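Local coordinates for amidohydrolase 3 domain-containing protein (Pyrococcus horikoshii, PDB 3IGH), which is of unknown function but probably acts as a metal-dependent hydrolase on carbon-nitrogen bonds other than peptide bonds, as in the amidohydrolase family, at residues M208-E212 / K213-A217; P237-L240 / D241-S245. All blocks are in the same frame, centred on the assembly; numbering follows the deposited sequence.

Contact 1 of 2, residues M208-E212 / K213-A217; sequences MSVNE and KALRA. With SO4 (sulfate ion), chain H.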
ATOM      1  N   MET A 208       9.026  14.254   4.876  1.00 26.16           N
ATOM      2  CA  MET A 208       8.802  15.244   3.812  1.00 32.34           C
ATOM      3  C   MET A 208       9.831  15.179   2.694  1.00 38.32           C
ATOM      4  O   MET A 208      11.004  14.963   2.956  1.00 34.27           O
ATOM      5  CB  MET A 208       8.814  16.645   4.415  1.00 34.07           C
ATOM      6  CG  MET A 208       8.045  16.722   5.740  1.00 57.26           C
ATOM      7  SD  MET A 208       6.299  16.306   5.523  1.00 47.22           S
ATOM      8  CE  MET A 208       5.955  17.648   4.414  1.00 14.21           C
ATOM      9  N   SER A 209       9.365  15.413   1.460  1.00 33.72           N
ATOM     10  CA  SER A 209      10.174  15.352   0.228  1.00 34.54           C
ATOM     11  C   SER A 209      10.856  14.002   0.044  1.00 33.44           C
ATOM     12  O   SER A 209      12.082  13.901  -0.092  1.00 34.36           O
ATOM     13  CB  SER A 209      11.158  16.526   0.113  1.00 34.43           C
ATOM     14  OG  SER A 209      10.450  17.749   0.080  1.00 35.66           O
ATOM     15  N   VAL A 210      10.037  12.960   0.046  1.00 26.73           N
ATOM     16  CA  VAL A 210      10.525  11.619  -0.245  1.00 25.10           C
ATOM     17  C   VAL A 210      10.804  11.567  -1.748  1.00 27.28           C
ATOM     18  O   VAL A 210       9.884  11.745  -2.558  1.00 28.33           O
ATOM     19  CB  VAL A 210       9.457  10.546   0.160  1.00 28.67           C
ATOM     20  CG1 VAL A 210       9.903   9.142  -0.222  1.00 25.65           C
ATOM     21  CG2 VAL A 210       9.177  10.615   1.644  1.00 29.84           C
ATOM     22  N   ASN A 211      12.066  11.347  -2.123  1.00 27.44           N
ATOM     23  CA  ASN A 211      12.428  11.224  -3.535  1.00 25.55           C
ATOM     24  C   ASN A 211      12.314   9.772  -4.024  1.00 29.06           C
ATOM     25  O   ASN A 211      11.818   8.909  -3.299  1.00 24.31           O
ATOM     26  CB  ASN A 211      13.824  11.835  -3.828  1.00 28.68           C
ATOM     27  CG  ASN A 211      14.970  11.124  -3.098  1.00 28.69           C
ATOM     28  OD1 ASN A 211      14.917   9.923  -2.825  1.00 28.88           O
ATOM     29  ND2 ASN A 211      16.031  11.879  -2.790  1.00 28.57           N
ATOM     30  N   GLU A 212      12.789   9.507  -5.239  1.00 24.38           N
ATOM     31  CA  GLU A 212      12.583   8.206  -5.896  1.00 25.94           C
ATOM     32  C   GLU A 212      13.249   7.065  -5.143  1.00 32.97           C
ATOM     33  O   GLU A 212      12.615   6.046  -4.853  1.00 28.31           O
ATOM     34  CB  GLU A 212      13.093   8.244  -7.349  1.00 33.01           C
ATOM     35  CG  GLU A 212      12.231   9.062  -8.329  1.00 50.47           C
ATOM     36  CD  GLU A 212      12.520  10.579  -8.350  1.00 72.26           C
ATOM     37  OE1 GLU A 212      13.226  11.124  -7.455  1.00 44.43           O
ATOM     38  OE2 GLU A 212      12.016  11.235  -9.293  1.00 63.97           O
ATOM     39  N   LYS A 213      14.519   7.246  -4.799  1.00 28.72           N
ATOM     40  CA  LYS A 213      15.252   6.206  -4.073  1.00 27.38           C
ATOM     41  C   LYS A 213      14.856   6.039  -2.612  1.00 25.47           C
ATOM     42  O   LYS A 213      14.898   4.922  -2.085  1.00 29.69           O
ATOM     43  CB  LYS A 213      16.755   6.416  -4.204  1.00 29.72           C
ATOM     44  CG  LYS A 213      17.251   6.175  -5.601  1.00 31.94           C
ATOM     45  CD  LYS A 213      18.755   6.213  -5.686  1.00 36.44           C
ATOM     46  CE  LYS A 213      19.190   5.882  -7.105  1.00 41.78           C
ATOM     47  NZ  LYS A 213      20.645   6.091  -7.302  1.00 39.31           N
ATOM     48  N   ALA A 214      14.500   7.140  -1.950  1.00 28.55           N
ATOM     49  CA  ALA A 214      13.972   7.063  -0.584  1.00 24.45           C
ATOM     50  C   ALA A 214      12.660   6.276  -0.589  1.00 27.49           C
ATOM     51  O   ALA A 214      12.436   5.457   0.290  1.00 27.90           O
ATOM     52  CB  ALA A 214      13.754   8.448   0.012  1.00 25.11           C
ATOM     53  N   LEU A 215      11.812   6.519  -1.591  1.00 26.89           N
ATOM     54  CA  LEU A 215      10.571   5.756  -1.714  1.00 28.64           C
ATOM     55  C   LEU A 215      10.822   4.266  -1.947  1.00 26.37           C
ATOM     56  O   LEU A 215      10.182   3.440  -1.305  1.00 27.91           O
ATOM     57  CB  LEU A 215       9.630   6.340  -2.777  1.00 26.07           C
ATOM     58  CG  LEU A 215       8.242   5.664  -2.856  1.00 26.89           C
ATOM     59  CD1 LEU A 215       7.499   5.677  -1.507  1.00 30.99           C
ATOM     60  CD2 LEU A 215       7.376   6.262  -3.956  1.00 27.57           C
ATOM     61  N   ARG A 216      11.764   3.924  -2.831  1.00 25.74           N
ATOM     62  CA  ARG A 216      12.144   2.512  -3.033  1.00 26.99           C
ATOM     63  C   ARG A 216      12.617   1.854  -1.735  1.00 23.46           C
ATOM     64  O   ARG A 216      12.271   0.708  -1.449  1.00 27.49           O
ATOM     65  CB  ARG A 216      13.248   2.378  -4.083  1.00 24.14           C
ATOM     66  CG  ARG A 216      12.821   2.669  -5.500  1.00 31.15           C
ATOM     67  CD  ARG A 216      13.995   2.363  -6.427  1.00 38.29           C
ATOM     68  NE  ARG A 216      13.660   2.604  -7.819  1.00 51.26           N
ATOM     69  CZ  ARG A 216      13.155   1.682  -8.631  1.00 46.35           C
ATOM     70  NH1 ARG A 216      12.879   1.996  -9.887  1.00 45.02           N
ATOM     71  NH2 ARG A 216      12.930   0.448  -8.190  1.00 42.90           N
ATOM     72  N   ALA A 217      13.419   2.589  -0.966  1.00 25.12           N
ATOM     73  CA  ALA A 217      13.920   2.126   0.325  1.00 26.66           C
ATOM     74  C   ALA A 217      12.777   1.898   1.317  1.00 26.19           C
ATOM     75  O   ALA A 217      12.742   0.886   2.022  1.00 26.00           O
ATOM     76  CB  ALA A 217      14.916   3.140   0.887  1.00 26.99           C
TER
HETATM   77  S   SO4 H   7      15.695  14.950  -4.997  0.50 43.54           S
HETATM   78  O1  SO4 H   7      16.036  14.505  -3.652  0.50 39.08           O
HETATM   79  O2  SO4 H   7      16.626  15.982  -5.436  0.50 40.32           O
HETATM   80  O3  SO4 H   7      15.768  13.821  -5.913  0.50 52.70           O
HETATM   81  O4  SO4 H   7      14.340  15.481  -5.008  0.50 34.04           O

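Contact 2 of 2, residues P237-L240 / D241-S245; sequences PEVL and DKLES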
ATOM      1  N   PRO A 237       7.165  16.374  -6.128  1.00 31.30           N
ATOM      2  CA  PRO A 237       6.374  16.402  -7.372  1.00 30.30           C
ATOM      3  C   PRO A 237       6.824  15.413  -8.452  1.00 27.48           C
ATOM      4  O   PRO A 237       5.984  14.887  -9.181  1.00 30.27           O
ATOM      5  CB  PRO A 237       6.568  17.836  -7.876  1.00 33.76           C
ATOM      6  CG  PRO A 237       6.755  18.637  -6.628  1.00 29.75           C
ATOM      7  CD  PRO A 237       7.590  17.733  -5.730  1.00 29.92           C
ATOM      8  N   GLU A 238       8.130  15.170  -8.552  1.00 27.99           N
ATOM      9  CA  GLU A 238       8.669  14.239  -9.527  1.00 31.08           C
ATOM     10  C   GLU A 238       8.212  12.815  -9.210  1.00 34.90           C
ATOM     11  O   GLU A 238       7.829  12.063 -10.112  1.00 29.45           O
ATOM     12  CB  GLU A 238      10.203  14.329  -9.573  1.00 34.90           C
ATOM     13  CG  GLU A 238      10.759  15.657 -10.129  1.00 54.00           C
ATOM     14  CD  GLU A 238      10.647  16.874  -9.176  1.00 73.77           C
ATOM     15  OE1 GLU A 238      10.729  18.013  -9.688  1.00 77.31           O
ATOM     16  OE2 GLU A 238      10.475  16.714  -7.938  1.00 37.92           O
ATOM     17  N   VAL A 239       8.226  12.450  -7.931  1.00 26.26           N
ATOM     18  CA  VAL A 239       7.700  11.146  -7.524  1.00 26.09           C
ATOM     19  C   VAL A 239       6.186  11.050  -7.709  1.00 27.42           C
ATOM     20  O   VAL A 239       5.682  10.004  -8.123  1.00 26.98           O
ATOM     21  CB  VAL A 239       8.121  10.768  -6.082  1.00 32.06           C
ATOM     22  CG1 VAL A 239       7.434   9.483  -5.624  1.00 25.79           C
ATOM     23  CG2 VAL A 239       9.613  10.573  -6.041  1.00 23.94           C
ATOM     24  N   LEU A 240       5.476  12.145  -7.443  1.00 27.29           N
ATOM     25  CA  LEU A 240       4.027  12.174  -7.633  1.00 27.64           C
ATOM     26  C   LEU A 240       3.650  11.800  -9.079  1.00 30.09           C
ATOM     27  O   LEU A 240       2.704  11.031  -9.295  1.00 27.66           O
ATOM     28  CB  LEU A 240       3.447  13.544  -7.247  1.00 25.82           C
ATOM     29  CG  LEU A 240       1.974  13.808  -7.589  1.00 28.75           C
ATOM     30  CD1 LEU A 240       1.066  12.802  -6.868  1.00 25.90           C
ATOM     31  CD2 LEU A 240       1.567  15.248  -7.245  1.00 26.06           C
ATOM     32  N   ASP A 241       4.411  12.303 -10.054  1.00 25.61           N
ATOM     33  CA  ASP A 241       4.200  11.917 -11.469  1.00 32.24           C
ATOM     34  C   ASP A 241       4.261  10.408 -11.675  1.00 32.39           C
ATOM     35  O   ASP A 241       3.487   9.842 -12.445  1.00 31.91           O
ATOM     36  CB  ASP A 241       5.235  12.578 -12.383  1.00 31.86           C
ATOM     37  CG  ASP A 241       4.998  14.065 -12.561  1.00 44.31           C
ATOM     38  OD1 ASP A 241       3.897  14.544 -12.213  1.00 49.94           O
ATOM     39  OD2 ASP A 241       5.919  14.754 -13.052  1.00 53.81           O
ATOM     40  N   LYS A 242       5.195   9.764 -10.987  1.00 30.25           N
ATOM     41  CA  LYS A 242       5.347   8.318 -11.085  1.00 32.87           C
ATOM     42  C   LYS A 242       4.230   7.560 -10.366  1.00 33.54           C
ATOM     43  O   LYS A 242       3.796   6.515 -10.843  1.00 30.49           O
ATOM     44  CB  LYS A 242       6.719   7.893 -10.583  1.00 35.43           C
ATOM     45  CG  LYS A 242       7.853   8.427 -11.441  1.00 41.25           C
ATOM     46  CD  LYS A 242       9.168   7.740 -11.123  1.00 57.14           C
ATOM     47  CE  LYS A 242      10.245   8.158 -12.116  1.00 79.09           C
ATOM     48  NZ  LYS A 242      11.529   7.438 -11.896  1.00 93.49           N
ATOM     49  N   LEU A 243       3.752   8.092  -9.239  1.00 27.29           N
ATOM     50  CA  LEU A 243       2.575   7.518  -8.567  1.00 26.04           C
ATOM     51  C   LEU A 243       1.367   7.547  -9.483  1.00 32.49           C
ATOM     52  O   LEU A 243       0.665   6.546  -9.619  1.00 29.47           O
ATOM     53  CB  LEU A 243       2.245   8.282  -7.284  1.00 26.76           C
ATOM     54  CG  LEU A 243       3.293   8.269  -6.167  1.00 31.27           C
ATOM     55  CD1 LEU A 243       2.738   8.984  -4.940  1.00 30.54           C
ATOM     56  CD2 LEU A 243       3.722   6.847  -5.823  1.00 35.22           C
ATOM     57  N   GLU A 244       1.142   8.708 -10.102  1.00 30.11           N
ATOM     58  CA  GLU A 244       0.041   8.921 -11.046  1.00 33.65           C
ATOM     59  C   GLU A 244       0.054   7.924 -12.209  1.00 32.23           C
ATOM     60  O   GLU A 244      -1.002   7.467 -12.641  1.00 32.80           O
ATOM     61  CB  GLU A 244       0.063  10.378 -11.537  1.00 33.02           C
ATOM     62  CG  GLU A 244      -0.495  10.650 -12.936  1.00 62.97           C
ATOM     63  CD  GLU A 244      -1.972  10.968 -12.945  1.00 85.94           C
ATOM     64  OE1 GLU A 244      -2.779  10.092 -12.568  1.00 98.96           O
ATOM     65  OE2 GLU A 244      -2.325  12.099 -13.349  1.00 97.83           O
ATOM     66  N   SER A 245       1.244   7.566 -12.684  1.00 37.87           N
ATOM     67  CA  SER A 245       1.398   6.606 -13.782  1.00 40.28           C
ATOM     68  C   SER A 245       0.830   5.203 -13.504  1.00 40.17           C
ATOM     69  O   SER A 245       0.510   4.482 -14.438  1.00 37.58           O
ATOM     70  CB  SER A 245       2.866   6.497 -14.205  1.00 42.23           C
ATOM     71  OG  SER A 245       3.586   5.642 -13.324  1.00 50.59           O
TER
HETATM   72  O   HOH W   1       3.930  16.636 -10.215  1.00 41.77           O

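Contact 1 of 2, residues M208-E212 / K213-A217
Asn-211 is the N-cap of helix 212-223, at the point where strand 202-210 of the amidohydrolase TIM barrel gives way to the helix of its beta-alpha-beta unit. Its OD1 accepts from Ala-214 N at 2.9 Å, a straight capping bond (N-H...O 166°) with the donor nearly in line with the amide C=O. CG sits between the backbone N and the carbonyl carbon (chi1 63°), which brings OD1 round to face the N-H of Ala-214 at the start of the helix. The other arm of the amide is engaged as well: ND2 donates to O1 of a sulfate, probably from the crystallisation liquor, at 2.8 Å, and Tyr-186 OH is a second partner of ND2. With both ends engaged, the amide is held against rotation about its CB-CG bond. Replacing Asn-211 by an alanine is likely to leave Ala-214 N without its capping acceptor, and the sulfate and Tyr-186 without the amide donor. The backbone takes over at once, Leu-215 N bonding to Asn-211 O at 2.9 Å and Arg-216 N to Glu-212 O at 3.1 Å. Lys-213 runs extended away from the cap, and its NZ donates to the carbonyls of Leu-181 and Glu-178. On the buried side Val-210, at the strand end, packs against the first turn, its CG1 3.9 Å from Ala-214 CB and 3.8 Å from Leu-215 CB.

Contact 2 of 2, residues P237-L240 / D241-S245
Asp-241 N, Leu-243 N and Glu-244 N donate to Pro-237 O, Val-239 O and Leu-240 O, the i to i+4 ladder of the opening turns of helix 237-246. The first of these bonds, Asp-241 N to Pro-237 O, is 3.1 Å long, its donor tilted 29° from the carbonyl plane. The same carbonyl has a second donor: a water lies 2.9 Å from Pro-237 O and also donates to Asp-241 OD1, again at 2.9 Å. Asp-241 CG stands anti to its own carbonyl carbon (chi1 -72°), which turns the carboxylate back along the helix toward Pro-237 O. OD1 and that carbonyl, two acceptors that cannot bond each other directly, are thus bridged by the water on the exposed side of the helix. On the buried side Leu-243 leans back over the preceding turn, its CG 4.3 Å from Val-239 CG1, a loose apolar contact between residues four apart. Leu-243 CB also rests 3.4 Å from Leu-240 O. Near the far end, Ser-245 OG donates to Lys-242 O at 2.6 Å, a side-chain bond back to the carbonyl three residues earlier. Thr-236 OG1, just before the helix, accepts from Val-239 N. Leu-240 packs on Ile-300 of helix 294-305 and on Val-261, Leu-243 on Ile-258 of strand 256-264, and Lys-242 on Glu-212 of helix 212-223; Lys-242 and Leu-243 also meet Ile-246 of the second subunit, so the helix lies between two neighbouring helices, over strand 256-264 and at the dimer interface.

Contact 1 closes before contact 2 opens along the chain, with strand 230-235 between their helices, and the two centres lie about 11 Å apart on the same side of the chain's centre. Helices 212-223 and 237-246 are thus successive outer helices of the TIM barrel, and they touch directly: Val-239 CG2 comes 3.4 Å from Glu-212 N, while Val-239 CG1 comes 3.6 Å from Leu-215 CD2. Leu-215 also reaches strand 256-264, the floor that the two helices share. Arg-216 forms a long, weak ion pair with Glu-244 of the second subunit, so that residues of both contacts face that chain.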